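PDB 4AN8: CRISPR-associated protein CasA/Cse1 from Thermus thermophilus, which forms part of the Cascade ribonucleoprotein complex of CRISPR adaptive immunity, which targets invading nucleic acids such as viral and plasmid DNA. Local coordinates for residues L64-S69 against E213-I218. Sequence-based numbering, arbitrary orientation.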
ATOM      1  N   LEU A  64      -5.081  16.156   9.309  1.00 24.34           N
ATOM      2  CA  LEU A  64      -4.849  17.346   8.489  1.00 24.34           C
ATOM      3  C   LEU A  64      -6.084  17.791   7.729  1.00 24.34           C
ATOM      4  O   LEU A  64      -6.432  18.971   7.742  1.00 24.34           O
ATOM      5  CB  LEU A  64      -3.715  17.123   7.484  1.00 21.68           C
ATOM      6  CG  LEU A  64      -2.307  17.175   8.076  1.00 21.68           C
ATOM      7  CD1 LEU A  64      -1.250  16.568   7.146  1.00 21.68           C
ATOM      8  CD2 LEU A  64      -1.961  18.634   8.488  1.00 21.68           C
ATOM      9  N   HIS A  65      -6.738  16.855   7.050  1.00 23.20           N
ATOM     10  CA  HIS A  65      -7.926  17.182   6.282  1.00 23.20           C
ATOM     11  C   HIS A  65      -9.016  17.818   7.145  1.00 23.20           C
ATOM     12  O   HIS A  65      -9.693  18.735   6.709  1.00 23.20           O
ATOM     13  CB  HIS A  65      -8.488  15.948   5.598  1.00 20.30           C
ATOM     14  CG  HIS A  65      -7.745  15.548   4.364  1.00 20.30           C
ATOM     15  ND1 HIS A  65      -7.286  16.466   3.443  1.00 20.30           N
ATOM     16  CD2 HIS A  65      -7.387  14.323   3.900  1.00 20.30           C
ATOM     17  CE1 HIS A  65      -6.705  15.821   2.441  1.00 20.30           C
ATOM     18  NE2 HIS A  65      -6.759  14.525   2.691  1.00 20.30           N
ATOM     19  N   ARG A  66      -9.204  17.316   8.354  1.00 22.19           N
ATOM     20  CA  ARG A  66     -10.264  17.828   9.187  1.00 22.19           C
ATOM     21  C   ARG A  66      -9.840  19.155   9.809  1.00 22.19           C
ATOM     22  O   ARG A  66     -10.589  20.118   9.783  1.00 22.19           O
ATOM     23  CB  ARG A  66     -10.640  16.803  10.263  1.00 21.31           C
ATOM     24  CG  ARG A  66     -11.112  15.488   9.684  1.00 21.31           C
ATOM     25  CD  ARG A  66     -12.336  15.717   8.801  1.00 21.31           C
ATOM     26  NE  ARG A  66     -13.506  16.086   9.597  1.00 21.31           N
ATOM     27  CZ  ARG A  66     -14.708  16.296   9.076  1.00 21.31           C
ATOM     28  NH1 ARG A  66     -14.884  16.177   7.760  1.00 21.31           N
ATOM     29  NH2 ARG A  66     -15.726  16.624   9.870  1.00 21.31           N
ATOM     30  N   ALA A  67      -8.624  19.202  10.347  1.00 25.16           N
ATOM     31  CA  ALA A  67      -8.135  20.415  10.987  1.00 25.16           C
ATOM     32  C   ALA A  67      -8.057  21.585  10.021  1.00 25.16           C
ATOM     33  O   ALA A  67      -8.345  22.705  10.406  1.00 25.16           O
ATOM     34  CB  ALA A  67      -6.802  20.185  11.643  1.00 23.01           C
ATOM     35  N   LEU A  68      -7.684  21.329   8.770  1.00 25.10           N
ATOM     36  CA  LEU A  68      -7.548  22.393   7.772  1.00 25.10           C
ATOM     37  C   LEU A  68      -8.802  22.507   6.905  1.00 25.10           C
ATOM     38  O   LEU A  68      -8.902  23.380   6.053  1.00 25.10           O
ATOM     39  CB  LEU A  68      -6.318  22.166   6.885  1.00 33.51           C
ATOM     40  CG  LEU A  68      -5.008  22.004   7.664  1.00 33.51           C
ATOM     41  CD1 LEU A  68      -3.852  21.627   6.762  1.00 33.51           C
ATOM     42  CD2 LEU A  68      -4.698  23.282   8.431  1.00 33.51           C
ATOM     43  N   SER A  69      -9.741  21.598   7.107  1.00 33.89           N
ATOM     44  CA  SER A  69     -10.981  21.646   6.367  1.00 33.89           C
ATOM     45  C   SER A  69     -10.709  21.758   4.867  1.00 33.89           C
ATOM     46  O   SER A  69     -11.367  22.508   4.157  1.00 33.89           O
ATOM     47  CB  SER A  69     -11.807  22.827   6.867  1.00 39.92           C
ATOM     48  OG  SER A  69     -13.162  22.636   6.553  1.00 39.92           O
ATOM     49  N   GLU A 213     -17.672  17.830   3.876  1.00 40.65           N
ATOM     50  CA  GLU A 213     -19.089  17.475   3.960  1.00 40.65           C
ATOM     51  C   GLU A 213     -19.362  15.957   3.962  1.00 40.65           C
ATOM     52  O   GLU A 213     -18.880  15.232   3.092  1.00 40.65           O
ATOM     53  CB  GLU A 213     -19.882  18.170   2.847  1.00110.03           C
ATOM     54  CG  GLU A 213     -20.103  19.671   3.070  1.00110.03           C
ATOM     55  CD  GLU A 213     -18.863  20.517   2.802  1.00110.03           C
ATOM     56  OE1 GLU A 213     -17.927  20.016   2.142  1.00110.03           O
ATOM     57  OE2 GLU A 213     -18.829  21.687   3.246  1.00110.03           O
ATOM     58  N   ASP A 214     -20.134  15.487   4.938  1.00 46.70           N
ATOM     59  CA  ASP A 214     -20.622  14.103   4.946  1.00 46.70           C
ATOM     60  C   ASP A 214     -19.520  13.126   5.318  1.00 46.70           C
ATOM     61  O   ASP A 214     -19.564  11.947   4.968  1.00 46.70           O
ATOM     62  CB  ASP A 214     -21.224  13.717   3.587  1.00 77.25           C
ATOM     63  CG  ASP A 214     -22.579  14.372   3.331  1.00 77.25           C
ATOM     64  OD1 ASP A 214     -22.610  15.569   2.970  1.00 77.25           O
ATOM     65  OD2 ASP A 214     -23.615  13.685   3.475  1.00 77.25           O
ATOM     66  N   ASP A 215     -18.517  13.626   6.023  1.00 32.12           N
ATOM     67  CA  ASP A 215     -17.393  12.808   6.390  1.00 32.12           C
ATOM     68  C   ASP A 215     -17.044  13.177   7.813  1.00 32.12           C
ATOM     69  O   ASP A 215     -17.348  14.275   8.266  1.00 32.12           O
ATOM     70  CB  ASP A 215     -16.215  13.068   5.443  1.00 27.37           C
ATOM     71  CG  ASP A 215     -15.028  12.146   5.710  1.00 27.37           C
ATOM     72  OD1 ASP A 215     -15.238  10.987   6.097  1.00 27.37           O
ATOM     73  OD2 ASP A 215     -13.880  12.587   5.537  1.00 27.37           O
ATOM     74  N   ALA A 216     -16.425  12.245   8.521  1.00 20.46           N
ATOM     75  CA  ALA A 216     -15.968  12.492   9.872  1.00 20.46           C
ATOM     76  C   ALA A 216     -15.087  11.313  10.243  1.00 20.46           C
ATOM     77  O   ALA A 216     -15.415  10.171   9.929  1.00 20.46           O
ATOM     78  CB  ALA A 216     -17.180  12.589  10.845  1.00 19.12           C
ATOM     79  N   PRO A 217     -13.956  11.590  10.880  1.00 23.65           N
ATOM     80  CA  PRO A 217     -13.119  10.507  11.395  1.00 23.65           C
ATOM     81  C   PRO A 217     -13.759   9.931  12.662  1.00 23.65           C
ATOM     82  O   PRO A 217     -14.670  10.555  13.241  1.00 23.65           O
ATOM     83  CB  PRO A 217     -11.795  11.209  11.731  1.00 22.51           C
ATOM     84  CG  PRO A 217     -12.201  12.664  12.012  1.00 22.51           C
ATOM     85  CD  PRO A 217     -13.370  12.932  11.083  1.00 22.51           C
ATOM     86  N   ILE A 218     -13.281   8.760  13.077  1.00 23.77           N
ATOM     87  CA  ILE A 218     -13.870   8.037  14.181  1.00 23.77           C
ATOM     88  C   ILE A 218     -13.962   8.882  15.454  1.00 23.77           C
ATOM     89  O   ILE A 218     -14.895   8.704  16.240  1.00 23.77           O
ATOM     90  CB  ILE A 218     -13.093   6.728  14.477  1.00 17.32           C
ATOM     91  CG1 ILE A 218     -13.900   5.809  15.423  1.00 17.32           C
ATOM     92  CG2 ILE A 218     -11.676   7.037  15.048  1.00 17.32           C
ATOM     93  CD1 ILE A 218     -15.207   5.287  14.819  1.00 17.32           C
TER
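R66, in the last turns of helix 50-67, lies along the backbone of D215, A216 and P217. These three residues belong to the loop between helices 199-206 and 226-229.

The nonpolar part of the contact is the aliphatic chain of R66 against the ring of P217. CG of R66 lies 3.7 Å from P217 CD and 3.8 Å from P217 CG. CD of R66 also lies 3.7 Å from P217 CD. The R66 chain is bent at chi2 (-59°) and again at chi3 (-70°), which carries it past the proline and brings the guanidinium over the loop backbone.

The guanidinium makes a separate face contact. CA of A216 sits over the centre of one face, 4.1 Å above the plane. P217 CD meets the same group obliquely, 3.5 Å from R66 NE.

The carbonyl oxygen of D215 approaches the guanidinium obliquely, 3.2 Å from R66 NH1. D215 OD2 lies 4.3 Å from R66 NH1, well out of the guanidinium plane. No N-H points at it, and only the opposite charges interact.

R66 NH2 forms a salt bridge with E220, and NH1 bonds to P212 O and Y210 OH. D215 OD2 bonds to the same Y210 hydroxyl and to T242 N, while OD1 bonds to R243 N.

The Y210 hydroxyl therefore links the arginine and the aspartate, which do not pair directly. Between these two segments R66 alone makes the contact from the helix side. Its aliphatic part packs on proline while its charged end is held by surrounding residues. The nearby carboxylates probably stabilise its positive charge.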